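Local coordinates for acetyltransferase (Escherichia coli, PDB 7BYY), which acts as a GNAT-family toxin that acetylates aminoacyl-tRNAs, probably by transferring the acetyl group of acetyl-CoA to substrates such as glycyl-tRNA(Gly), at residues 57-62 and 112-117; 69-74 and 120-125. The protein carries 1 engineered substitution. All coordinates share one frame; numbering follows the deposited sequence.

Interaction 1 (57-62 and 112-117). Engineered in segment 112-117: Asp115 (natural residue Gly).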
loop_
_atom_site.group_PDB
_atom_site.type_symbol
_atom_site.label_atom_id
_atom_site.label_comp_id
_atom_site.label_asym_id
_atom_site.label_seq_id
_atom_site.Cartn_x
_atom_site.Cartn_y
_atom_site.Cartn_z
ATOM N N LYS A 57 -3.133 -1.114 -14.685
ATOM C CA LYS A 57 -4.061 -2.146 -15.126
ATOM C C LYS A 57 -4.517 -1.818 -16.540
ATOM O O LYS A 57 -4.941 -0.690 -16.813
ATOM C CB LYS A 57 -5.264 -2.242 -14.188
ATOM C CG LYS A 57 -5.148 -3.343 -13.157
ATOM C CD LYS A 57 -5.284 -4.714 -13.800
ATOM C CE LYS A 57 -4.563 -5.772 -12.981
ATOM N NZ LYS A 57 -4.829 -5.605 -11.526
ATOM N N ALA A 58 -4.427 -2.800 -17.434
ATOM C CA ALA A 58 -4.718 -2.599 -18.844
ATOM C C ALA A 58 -5.938 -3.406 -19.267
ATOM O O ALA A 58 -6.213 -4.482 -18.726
ATOM C CB ALA A 58 -3.518 -2.987 -19.716
ATOM N N LEU A 59 -6.667 -2.868 -20.242
ATOM C CA LEU A 59 -7.762 -3.567 -20.904
ATOM C C LEU A 59 -7.352 -3.808 -22.349
ATOM O O LEU A 59 -7.302 -2.871 -23.151
ATOM C CB LEU A 59 -9.057 -2.764 -20.831
ATOM C CG LEU A 59 -10.004 -3.138 -19.696
ATOM C CD1 LEU A 59 -11.409 -2.648 -19.997
ATOM C CD2 LEU A 59 -9.985 -4.640 -19.464
ATOM N N ILE A 60 -7.064 -5.062 -22.680
ATOM C CA ILE A 60 -6.570 -5.442 -23.996
ATOM C C ILE A 60 -7.659 -6.217 -24.724
ATOM O O ILE A 60 -8.370 -7.027 -24.118
ATOM C CB ILE A 60 -5.277 -6.274 -23.887
ATOM C CG1 ILE A 60 -4.256 -5.554 -22.999
ATOM C CG2 ILE A 60 -4.697 -6.560 -25.266
ATOM C CD1 ILE A 60 -3.940 -4.141 -23.447
ATOM N N ASP A 61 -7.799 -5.953 -26.021
ATOM C CA ASP A 61 -8.675 -6.752 -26.868
ATOM C C ASP A 61 -7.967 -8.056 -27.207
ATOM O O ASP A 61 -6.850 -8.040 -27.731
ATOM C CB ASP A 61 -9.041 -5.986 -28.138
ATOM C CG ASP A 61 -10.043 -6.734 -29.000
ATOM O OD1 ASP A 61 -11.192 -6.914 -28.547
ATOM O OD2 ASP A 61 -9.683 -7.138 -30.127
ATOM N N ARG A 62 -8.607 -9.186 -26.901
ATOM C CA ARG A 62 -7.962 -10.472 -27.142
ATOM C C ARG A 62 -7.703 -10.701 -28.625
ATOM O O ARG A 62 -6.690 -11.309 -28.993
ATOM C CB ARG A 62 -8.814 -11.604 -26.567
ATOM C CG ARG A 62 -8.207 -12.988 -26.729
ATOM C CD ARG A 62 -9.233 -14.067 -26.437
ATOM N NE ARG A 62 -10.505 -13.795 -27.102
ATOM C CZ ARG A 62 -10.769 -14.098 -28.369
ATOM N NH1 ARG A 62 -11.957 -13.809 -28.887
ATOM N NH2 ARG A 62 -9.849 -14.693 -29.117
ATOM N N ARG A 112 -19.499 2.237 -23.834
ATOM C CA ARG A 112 -19.752 0.808 -23.965
ATOM C C ARG A 112 -19.520 0.036 -22.671
ATOM O O ARG A 112 -19.492 -1.200 -22.705
ATOM C CB ARG A 112 -18.888 0.216 -25.085
ATOM C CG ARG A 112 -19.513 0.324 -26.466
ATOM C CD ARG A 112 -19.161 -0.878 -27.324
ATOM N NE ARG A 112 -17.940 -0.657 -28.094
ATOM C CZ ARG A 112 -17.133 -1.627 -28.515
ATOM N NH1 ARG A 112 -17.413 -2.895 -28.241
ATOM N NH2 ARG A 112 -16.043 -1.325 -29.211
ATOM N N GLY A 113 -19.354 0.714 -21.538
ATOM C CA GLY A 113 -19.207 0.050 -20.264
ATOM C C GLY A 113 -17.795 -0.350 -19.897
ATOM O O GLY A 113 -17.580 -0.846 -18.783
ATOM N N PHE A 114 -16.824 -0.162 -20.795
ATOM C CA PHE A 114 -15.437 -0.448 -20.452
ATOM C C PHE A 114 -14.898 0.516 -19.404
ATOM O O PHE A 114 -13.862 0.231 -18.793
ATOM C CB PHE A 114 -14.568 -0.409 -21.707
ATOM C CG PHE A 114 -14.859 -1.517 -22.676
ATOM C CD1 PHE A 114 -15.025 -2.818 -22.227
ATOM C CD2 PHE A 114 -14.971 -1.261 -24.032
ATOM C CE1 PHE A 114 -15.294 -3.846 -23.114
ATOM C CE2 PHE A 114 -15.240 -2.282 -24.925
ATOM C CZ PHE A 114 -15.402 -3.578 -24.463
ATOM N N ASP A 115 -15.572 1.651 -19.194
ATOM C CA ASP A 115 -15.255 2.515 -18.062
ATOM C C ASP A 115 -15.349 1.744 -16.748
ATOM O O ASP A 115 -14.448 1.814 -15.904
ATOM C CB ASP A 115 -16.204 3.717 -18.045
ATOM C CG ASP A 115 -15.810 4.799 -19.038
ATOM O OD1 ASP A 115 -15.891 4.551 -20.262
ATOM O OD2 ASP A 115 -15.437 5.909 -18.591
ATOM N N GLN A 116 -16.436 0.986 -16.568
ATOM C CA GLN A 116 -16.681 0.282 -15.314
ATOM C C GLN A 116 -15.963 -1.061 -15.254
ATOM O O GLN A 116 -15.571 -1.499 -14.166
ATOM C CB GLN A 116 -18.189 0.084 -15.116
ATOM C CG GLN A 116 -18.579 -0.573 -13.799
ATOM C CD GLN A 116 -20.077 -0.816 -13.678
ATOM O OE1 GLN A 116 -20.887 -0.059 -14.213
ATOM N NE2 GLN A 116 -20.449 -1.879 -12.970
ATOM N N ASP A 117 -15.782 -1.726 -16.398
ATOM C CA ASP A 117 -15.061 -2.994 -16.408
ATOM C C ASP A 117 -13.644 -2.824 -15.875
ATOM O O ASP A 117 -13.128 -3.695 -15.164
ATOM C CB ASP A 117 -15.037 -3.568 -17.823
ATOM C CG ASP A 117 -16.401 -4.030 -18.285
ATOM O OD1 ASP A 117 -17.333 -4.067 -17.453
ATOM O OD2 ASP A 117 -16.543 -4.353 -19.482
#

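Interaction 2 (69-74 and 120-125)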
loop_
_atom_site.group_PDB
_atom_site.type_symbol
_atom_site.label_atom_id
_atom_site.label_comp_id
_atom_site.label_asym_id
_atom_site.label_seq_id
_atom_site.Cartn_x
_atom_site.Cartn_y
_atom_site.Cartn_z
ATOM N N GLY A 69 -8.276 0.382 -22.469
ATOM C CA GLY A 69 -8.233 1.291 -21.340
ATOM C C GLY A 69 -6.982 1.087 -20.514
ATOM O O GLY A 69 -6.306 0.057 -20.604
ATOM N N ILE A 70 -6.681 2.096 -19.700
ATOM C CA ILE A 70 -5.544 2.062 -18.792
ATOM C C ILE A 70 -6.009 2.543 -17.424
ATOM O O ILE A 70 -7.031 3.219 -17.287
ATOM C CB ILE A 70 -4.361 2.921 -19.296
ATOM C CG1 ILE A 70 -3.037 2.376 -18.761
ATOM C CG2 ILE A 70 -4.546 4.378 -18.893
ATOM C CD1 ILE A 70 -2.673 1.021 -19.308
ATOM N N CYS A 71 -5.238 2.177 -16.402
ATOM C CA CYS A 71 -5.595 2.527 -15.032
ATOM C C CYS A 71 -4.340 2.454 -14.174
ATOM O O CYS A 71 -3.828 1.358 -13.928
ATOM C CB CYS A 71 -6.671 1.588 -14.511
ATOM S SG CYS A 71 -6.905 1.700 -12.746
ATOM N N THR A 72 -3.858 3.604 -13.710
ATOM C CA THR A 72 -2.654 3.668 -12.893
ATOM C C THR A 72 -2.997 4.098 -11.472
ATOM O O THR A 72 -3.914 4.894 -11.247
ATOM C CB THR A 72 -1.622 4.633 -13.485
ATOM O OG1 THR A 72 -2.206 5.931 -13.633
ATOM C CG2 THR A 72 -1.144 4.140 -14.845
ATOM N N PHE A 73 -2.237 3.572 -10.514
ATOM C CA PHE A 73 -2.532 3.794 -9.107
ATOM C C PHE A 73 -1.251 3.650 -8.297
ATOM O O PHE A 73 -0.332 2.926 -8.691
ATOM C CB PHE A 73 -3.599 2.815 -8.610
ATOM C CG PHE A 73 -3.324 1.386 -8.980
ATOM C CD1 PHE A 73 -3.696 0.892 -10.221
ATOM C CD2 PHE A 73 -2.693 0.535 -8.087
ATOM C CE1 PHE A 73 -3.443 -0.422 -10.565
ATOM C CE2 PHE A 73 -2.442 -0.781 -8.424
ATOM C CZ PHE A 73 -2.817 -1.261 -9.666
ATOM N N THR A 74 -1.198 4.358 -7.170
ATOM C CA THR A 74 -0.046 4.367 -6.276
ATOM C C THR A 74 -0.518 4.172 -4.841
ATOM O O THR A 74 -1.713 4.030 -4.568
ATOM C CB THR A 74 0.749 5.678 -6.382
ATOM O OG1 THR A 74 0.047 6.719 -5.688
ATOM C CG2 THR A 74 0.937 6.093 -7.830
ATOM N N CYS A 120 -13.945 -2.326 -11.956
ATOM C CA CYS A 120 -14.152 -3.558 -11.206
ATOM C C CYS A 120 -12.909 -4.439 -11.231
ATOM O O CYS A 120 -12.640 -5.153 -10.258
ATOM C CB CYS A 120 -15.367 -4.314 -11.745
ATOM S SG CYS A 120 -16.890 -4.004 -10.807
ATOM N N ASP A 121 -12.135 -4.398 -12.319
ATOM C CA ASP A 121 -10.850 -5.088 -12.314
ATOM C C ASP A 121 -9.858 -4.392 -11.392
ATOM O O ASP A 121 -8.995 -5.049 -10.797
ATOM C CB ASP A 121 -10.288 -5.183 -13.734
ATOM C CG ASP A 121 -11.014 -6.214 -14.580
ATOM O OD1 ASP A 121 -11.227 -5.955 -15.785
ATOM O OD2 ASP A 121 -11.379 -7.280 -14.038
ATOM N N PHE A 122 -9.971 -3.071 -11.254
ATOM C CA PHE A 122 -9.140 -2.351 -10.297
ATOM C C PHE A 122 -9.588 -2.628 -8.867
ATOM O O PHE A 122 -8.755 -2.738 -7.960
ATOM C CB PHE A 122 -9.181 -0.854 -10.600
ATOM C CG PHE A 122 -8.604 0.002 -9.514
ATOM C CD1 PHE A 122 -7.233 0.053 -9.310
ATOM C CD2 PHE A 122 -9.428 0.763 -8.701
ATOM C CE1 PHE A 122 -6.698 0.844 -8.311
ATOM C CE2 PHE A 122 -8.901 1.552 -7.701
ATOM C CZ PHE A 122 -7.534 1.596 -7.507
ATOM N N PHE A 123 -10.899 -2.747 -8.648
ATOM C CA PHE A 123 -11.402 -3.090 -7.322
ATOM C C PHE A 123 -10.915 -4.468 -6.890
ATOM O O PHE A 123 -10.577 -4.677 -5.719
ATOM C CB PHE A 123 -12.931 -3.037 -7.305
ATOM C CG PHE A 123 -13.489 -1.644 -7.235
ATOM C CD1 PHE A 123 -12.650 -0.549 -7.090
ATOM C CD2 PHE A 123 -14.856 -1.427 -7.314
ATOM C CE1 PHE A 123 -13.164 0.735 -7.025
ATOM C CE2 PHE A 123 -15.376 -0.145 -7.250
ATOM C CZ PHE A 123 -14.529 0.936 -7.105
ATOM N N GLU A 124 -10.873 -5.420 -7.823
ATOM C CA GLU A 124 -10.360 -6.744 -7.493
ATOM C C GLU A 124 -8.886 -6.690 -7.122
ATOM O O GLU A 124 -8.433 -7.450 -6.258
ATOM C CB GLU A 124 -10.578 -7.703 -8.662
ATOM C CG GLU A 124 -10.498 -9.164 -8.271
ATOM C CD GLU A 124 -11.744 -9.635 -7.547
ATOM O OE1 GLU A 124 -12.854 -9.441 -8.094
ATOM O OE2 GLU A 124 -11.616 -10.197 -6.436
ATOM N N HIS A 125 -8.123 -5.799 -7.758
ATOM C CA HIS A 125 -6.721 -5.647 -7.396
ATOM C C HIS A 125 -6.565 -4.941 -6.055
ATOM O O HIS A 125 -5.638 -5.254 -5.296
ATOM C CB HIS A 125 -5.975 -4.885 -8.488
ATOM C CG HIS A 125 -4.489 -5.028 -8.410
ATOM N ND1 HIS A 125 -3.837 -6.195 -8.746
ATOM C CD2 HIS A 125 -3.528 -4.157 -8.022
ATOM C CE1 HIS A 125 -2.537 -6.033 -8.577
ATOM N NE2 HIS A 125 -2.323 -4.805 -8.138
#

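Interaction 1 (57-62 and 112-117)
In the GNAT fold, the helix whose N-terminus overlaps the R/Q-x-x-G-x-G/A motif, which in GNAT enzymes binds the pyrophosphate of acetyl-CoA, packs on the sheet, and here Leu59 of strand 55-61 meets Phe114 and Asp117 in the first turn of that helix. One methyl group makes the contact. CD1 of Leu59 lies 4.2 Å from CB of Phe114 and 4.3 Å from CB of Asp117, and it also approaches the backbone carbonyl of the turn, 4.0 Å from Phe114 O. It meets the Phe114 ring obliquely. The aspartate contributes its CB rather than its carboxylate, whose OD2 stands 5.4 Å from Leu59 CD1. Gly113, the N-cap residue, has a positive phi of 87° suited to glycine, and its carbonyl O accepts a bond of 3.1 Å from Asp117 N, closing the turn that presents both partners. Asp115 is engineered in place of the natural glycine of the motif, and its bond to CB is directed away from the strand. Ile68 of the neighbouring strand touches both Leu59 and Phe114, and Leu118 and Asp121 extend the cover of Leu59 along the helix. The Phe114 side chain also touches Val13 and Tyr109. With no hydrogen bond joining the segments, the start of the helix rests on the strand by van der Waals contact alone, at the partly buried margin of the fold.

Interaction 2 (69-74 and 120-125)
Phe73 on strand 67-79 presents a ring face to the edge of Phe122 on helix 114-132, an edge-to-face pair with centroids 5.1 Å apart and planes at 60°. The phenyl corner of Phe122 does the touching: its CE1 stands over the Phe73 ring, 3.5 Å from Phe73 CG, and its CD1 lies 3.7 Å from Phe73 CD1. At the far end of the same phenylalanine, His125, one helical turn after Phe122, brings in its CD2, 3.4 Å from Phe73 CZ. The imidazole meets the phenyl obliquely, and the two side chains run roughly at right angles. Cys71, two residues before Phe73 on the same side of the strand, completes the shell with its sulfur. SG is 3.8 Å from Phe122 CD1 and meets that ring obliquely, a sulfur-aromatic contact. With chi1 at 168°, CG of Phe122 is anti to the backbone N, which carries the ring out from the helix to reach both Cys71 and Phe73.

The segment axes approach to 10.2 Å at 31°, so helix and strand run in the same general direction, inclined to each other; Phe122 spans Cys71 and Phe73, and His125 a turn later returns to Phe73. Leu100 on strand 94-105 packs on Cys71 and Phe122, adding a third element to the core. The second subunit also borders the cluster: its Leu133 packs on Phe73, and its Ala132 O is hydrogen-bonded to His125 NE2. The imidazole packs its CD2-NE2 side on Phe73 while NE2 is also hydrogen-bonded to the partner chain, so that this aromatic cluster couples the helix-on-sheet core to the subunit contact without any hydrogen bond between its two segments.

How the interactions relate
Both contacts seat helix 114-132 on the same sheet: interaction 1 uses its first turn and strand 55-61, interaction 2 its middle and the adjoining strand 67-79. The two strands are antiparallel neighbours, tied by probable hydrogen bonds from Lys57 N to Cys71 O, 2.7 Å, and from Leu59 N to Gly69 O, 3.0 Å. The centres lie about 10 Å apart. Interaction 1 is a small aliphatic contact near the N-terminal end of the helix, where GNAT relatives bind the cofactor pyrophosphate, only partly buried, whereas interaction 2 is larger, aromatic, with one cysteine sulfur, and close to the centre of the chain. Of the two, the second alone touches the other subunit.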